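TRNA dimethylallyltransferase (Staphylococcus epidermidis ATCC 12228, PDB 3D3Q) probably transfers a dimethylallyl group from dimethylallyl diphosphate onto the adenine at position 37 of tRNAs that read codons beginning with uridine. Local coordinates at residues K6-G14 with V98-I109. Numbering follows the deposited sequence.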
loop_
_atom_site.group_PDB
_atom_site.type_symbol
_atom_site.label_atom_id
_atom_site.label_comp_id
_atom_site.label_asym_id
_atom_site.label_seq_id
_atom_site.Cartn_x
_atom_site.Cartn_y
_atom_site.Cartn_z
ATOM N N LYS A 6 23.018 -1.066 -5.618
ATOM C CA LYS A 6 21.695 -0.430 -5.355
ATOM C C LYS A 6 21.557 -0.084 -3.879
ATOM O O LYS A 6 21.938 -0.868 -3.000
ATOM C CB LYS A 6 20.565 -1.378 -5.742
ATOM C CG LYS A 6 20.635 -1.871 -7.149
ATOM C CD LYS A 6 19.791 -3.116 -7.337
ATOM C CE LYS A 6 20.016 -3.695 -8.737
ATOM N NZ LYS A 6 19.248 -4.947 -9.012
ATOM N N PRO A 7 21.013 1.104 -3.584
ATOM C CA PRO A 7 20.820 1.550 -2.197
ATOM C C PRO A 7 19.718 0.786 -1.440
ATOM O O PRO A 7 18.667 0.459 -2.000
ATOM C CB PRO A 7 20.481 3.034 -2.353
ATOM C CG PRO A 7 19.804 3.084 -3.686
ATOM C CD PRO A 7 20.660 2.168 -4.536
ATOM N N PHE A 8 19.968 0.508 -0.163
ATOM C CA PHE A 8 19.001 -0.202 0.660
ATOM C C PHE A 8 17.810 0.697 0.971
ATOM O O PHE A 8 17.980 1.861 1.338
ATOM C CB PHE A 8 19.640 -0.665 1.973
ATOM C CG PHE A 8 18.743 -1.534 2.808
ATOM C CD1 PHE A 8 18.315 -2.769 2.330
ATOM C CD2 PHE A 8 18.315 -1.125 4.057
ATOM C CE1 PHE A 8 17.474 -3.585 3.088
ATOM C CE2 PHE A 8 17.474 -1.936 4.822
ATOM C CZ PHE A 8 17.055 -3.171 4.327
ATOM N N LEU A 9 16.610 0.139 0.822
ATOM C CA LEU A 9 15.368 0.864 1.087
ATOM C C LEU A 9 14.305 -0.037 1.720
ATOM O O LEU A 9 14.109 -1.158 1.257
ATOM C CB LEU A 9 14.806 1.418 -0.216
ATOM C CG LEU A 9 13.505 2.190 -0.061
ATOM C CD1 LEU A 9 13.777 3.551 0.528
ATOM C CD2 LEU A 9 12.863 2.335 -1.408
ATOM N N ILE A 10 13.626 0.438 2.768
ATOM C CA ILE A 10 12.554 -0.346 3.404
ATOM C C ILE A 10 11.235 0.234 2.934
ATOM O O ILE A 10 11.085 1.452 2.872
ATOM C CB ILE A 10 12.528 -0.250 4.971
ATOM C CG1 ILE A 10 13.794 -0.838 5.597
ATOM C CG2 ILE A 10 11.355 -1.057 5.514
ATOM C CD1 ILE A 10 13.894 -2.331 5.438
ATOM N N VAL A 11 10.280 -0.622 2.591
ATOM C CA VAL A 11 8.966 -0.130 2.149
ATOM C C VAL A 11 7.866 -0.865 2.950
ATOM O O VAL A 11 7.759 -2.098 2.908
ATOM C CB VAL A 11 8.747 -0.354 0.606
ATOM C CG1 VAL A 11 7.505 0.373 0.135
ATOM C CG2 VAL A 11 9.943 0.128 -0.172
ATOM N N ILE A 12 7.056 -0.101 3.680
ATOM C CA ILE A 12 5.992 -0.663 4.506
ATOM C C ILE A 12 4.623 -0.156 4.063
ATOM O O ILE A 12 4.198 0.938 4.444
ATOM C CB ILE A 12 6.208 -0.303 5.993
ATOM C CG1 ILE A 12 7.615 -0.731 6.417
ATOM C CG2 ILE A 12 5.184 -1.010 6.857
ATOM C CD1 ILE A 12 8.011 -0.281 7.805
ATOM N N VAL A 13 3.938 -0.958 3.250
ATOM C CA VAL A 13 2.620 -0.595 2.744
ATOM C C VAL A 13 1.560 -1.311 3.546
ATOM O O VAL A 13 1.853 -2.282 4.223
ATOM C CB VAL A 13 2.454 -0.989 1.261
ATOM C CG1 VAL A 13 3.424 -0.202 0.389
ATOM C CG2 VAL A 13 2.686 -2.473 1.096
ATOM N N GLY A 14 0.329 -0.834 3.470
ATOM C CA GLY A 14 -0.738 -1.465 4.217
ATOM C C GLY A 14 -1.918 -0.524 4.289
ATOM O O GLY A 14 -1.760 0.678 4.125
ATOM N N VAL A 98 19.015 5.001 7.142
ATOM C CA VAL A 98 18.203 4.044 6.417
ATOM C C VAL A 98 16.924 4.640 5.891
ATOM O O VAL A 98 15.986 4.896 6.653
ATOM C CB VAL A 98 17.829 2.860 7.302
ATOM C CG1 VAL A 98 16.967 1.887 6.518
ATOM C CG2 VAL A 98 19.083 2.191 7.808
ATOM N N PRO A 99 16.859 4.865 4.572
ATOM C CA PRO A 99 15.668 5.435 3.948
ATOM C C PRO A 99 14.477 4.464 4.055
ATOM O O PRO A 99 14.554 3.308 3.611
ATOM C CB PRO A 99 16.118 5.664 2.516
ATOM C CG PRO A 99 17.037 4.518 2.291
ATOM C CD PRO A 99 17.848 4.477 3.557
ATOM N N ILE A 100 13.375 4.949 4.636
ATOM C CA ILE A 100 12.164 4.146 4.844
ATOM C C ILE A 100 10.953 4.894 4.307
ATOM O O ILE A 100 10.729 6.052 4.655
ATOM C CB ILE A 100 11.907 3.911 6.353
ATOM C CG1 ILE A 100 13.171 3.387 7.035
ATOM C CG2 ILE A 100 10.794 2.935 6.534
ATOM C CD1 ILE A 100 13.191 3.646 8.519
ATOM N N ILE A 101 10.172 4.242 3.459
ATOM C CA ILE A 101 8.973 4.875 2.940
ATOM C C ILE A 101 7.761 4.180 3.568
ATOM O O ILE A 101 7.618 2.962 3.520
ATOM C CB ILE A 101 8.902 4.818 1.396
ATOM C CG1 ILE A 101 9.072 3.387 0.916
ATOM C CG2 ILE A 101 9.981 5.705 0.804
ATOM C CD1 ILE A 101 9.124 3.270 -0.579
ATOM N N ALA A 102 6.915 4.991 4.191
ATOM C CA ALA A 102 5.723 4.526 4.854
ATOM C C ALA A 102 4.543 4.877 3.985
ATOM O O ALA A 102 4.439 6.001 3.483
ATOM C CB ALA A 102 5.589 5.193 6.191
ATOM N N GLY A 103 3.664 3.901 3.789
ATOM C CA GLY A 103 2.469 4.122 2.993
ATOM C C GLY A 103 2.709 4.142 1.506
ATOM O O GLY A 103 3.762 3.726 1.028
ATOM N N GLY A 104 1.712 4.636 0.779
ATOM C CA GLY A 104 1.798 4.710 -0.665
ATOM C C GLY A 104 0.862 3.716 -1.331
ATOM O O GLY A 104 0.474 2.723 -0.727
ATOM N N THR A 105 0.497 3.989 -2.580
ATOM C CA THR A 105 -0.388 3.110 -3.337
ATOM C C THR A 105 0.422 2.305 -4.363
ATOM O O THR A 105 1.608 2.561 -4.555
ATOM C CB THR A 105 -1.481 3.922 -4.085
ATOM O OG1 THR A 105 -0.873 4.949 -4.883
ATOM C CG2 THR A 105 -2.459 4.540 -3.096
ATOM N N GLY A 106 -0.220 1.342 -5.020
ATOM C CA GLY A 106 0.467 0.539 -6.015
ATOM C C GLY A 106 1.213 1.388 -7.032
ATOM O O GLY A 106 2.416 1.224 -7.215
ATOM N N LEU A 107 0.513 2.299 -7.701
ATOM C CA LEU A 107 1.178 3.142 -8.675
ATOM C C LEU A 107 2.393 3.824 -8.064
ATOM O O LEU A 107 3.521 3.530 -8.448
ATOM C CB LEU A 107 0.229 4.204 -9.229
ATOM C CG LEU A 107 -0.580 3.886 -10.496
ATOM C CD1 LEU A 107 -1.556 5.036 -10.733
ATOM C CD2 LEU A 107 0.342 3.712 -11.701
ATOM N N TYR A 108 2.166 4.712 -7.097
ATOM C CA TYR A 108 3.248 5.440 -6.438
ATOM C C TYR A 108 4.408 4.574 -5.992
ATOM O O TYR A 108 5.549 5.006 -6.036
ATOM C CB TYR A 108 2.724 6.200 -5.220
ATOM C CG TYR A 108 1.810 7.353 -5.542
ATOM C CD1 TYR A 108 2.185 8.660 -5.239
ATOM C CD2 TYR A 108 0.565 7.136 -6.150
ATOM C CE1 TYR A 108 1.350 9.732 -5.532
ATOM C CE2 TYR A 108 -0.285 8.199 -6.452
ATOM C CZ TYR A 108 0.118 9.501 -6.139
ATOM O OH TYR A 108 -0.708 10.568 -6.438
ATOM N N ILE A 109 4.124 3.357 -5.551
ATOM C CA ILE A 109 5.186 2.496 -5.087
ATOM C C ILE A 109 5.966 1.811 -6.192
ATOM O O ILE A 109 7.192 1.799 -6.161
ATOM C CB ILE A 109 4.656 1.445 -4.118
ATOM C CG1 ILE A 109 4.040 2.137 -2.915
ATOM C CG2 ILE A 109 5.784 0.543 -3.652
ATOM C CD1 ILE A 109 4.999 3.081 -2.183
HETATM O O HOH W 1 0.820 1.683 1.557
#
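Ile101 lays the end of its side chain over Val11, its partner in the parallel register: CD1 meets both methyls, 3.4 Å from Val11 CG1 and 3.3 Å from Val11 CG2. A chi1 of 53° puts Ile101 CG1 between its own backbone N and carbonyl carbon, the rotation that swings the CG1-CD1 arm across to strand 8-13. The same methyl, Ile101 CD1, also lies 3.9 Å from Leu9 CD2, the two side chains crossing at about a right angle. Val13 and Ile109 extend this apolar face, and Phe284 of helix 262-286 touches both.

On the face carrying Ile10, Ile12, Ile100 and Ala102, Ile10 and Ile100 run side by side and point the same way, with Ile10 CB 3.9 Å from Ile100 CG2. Helix 20-30 packs on Ile12, Ile100 and Ala102. At the start of the pairing, Val98 CG1 approaches the Phe8 ring at its edge, near the ring plane, and contacts CD2.

Four backbone hydrogen bonds hold the register: Ile10 N to Pro99 O, Ile101 N to Ile10 O, Ile12 N to Ile101 O at 3.1 Å with a 174° N-H...O angle, and Gly103 N to Ile12 O. The last closes the ladder just past Ala102. Beyond it a modelled water accepts from Gly14 N; its bond to Gly104 O is implausibly short, so a bridge between the diverging loops is doubtful.

These are neighbouring central strands of the parallel sheet of a P-loop NTPase-like fold. Gly14 begins the predicted ATP-binding loop, while Thr105, inferred to meet substrate tRNA, occupies the N-cap position of helix 106-113. The chemistry thus implies that apolar packing on both faces, together with the four interstrand bonds, sets the position of the strand ends from which these two loops run on.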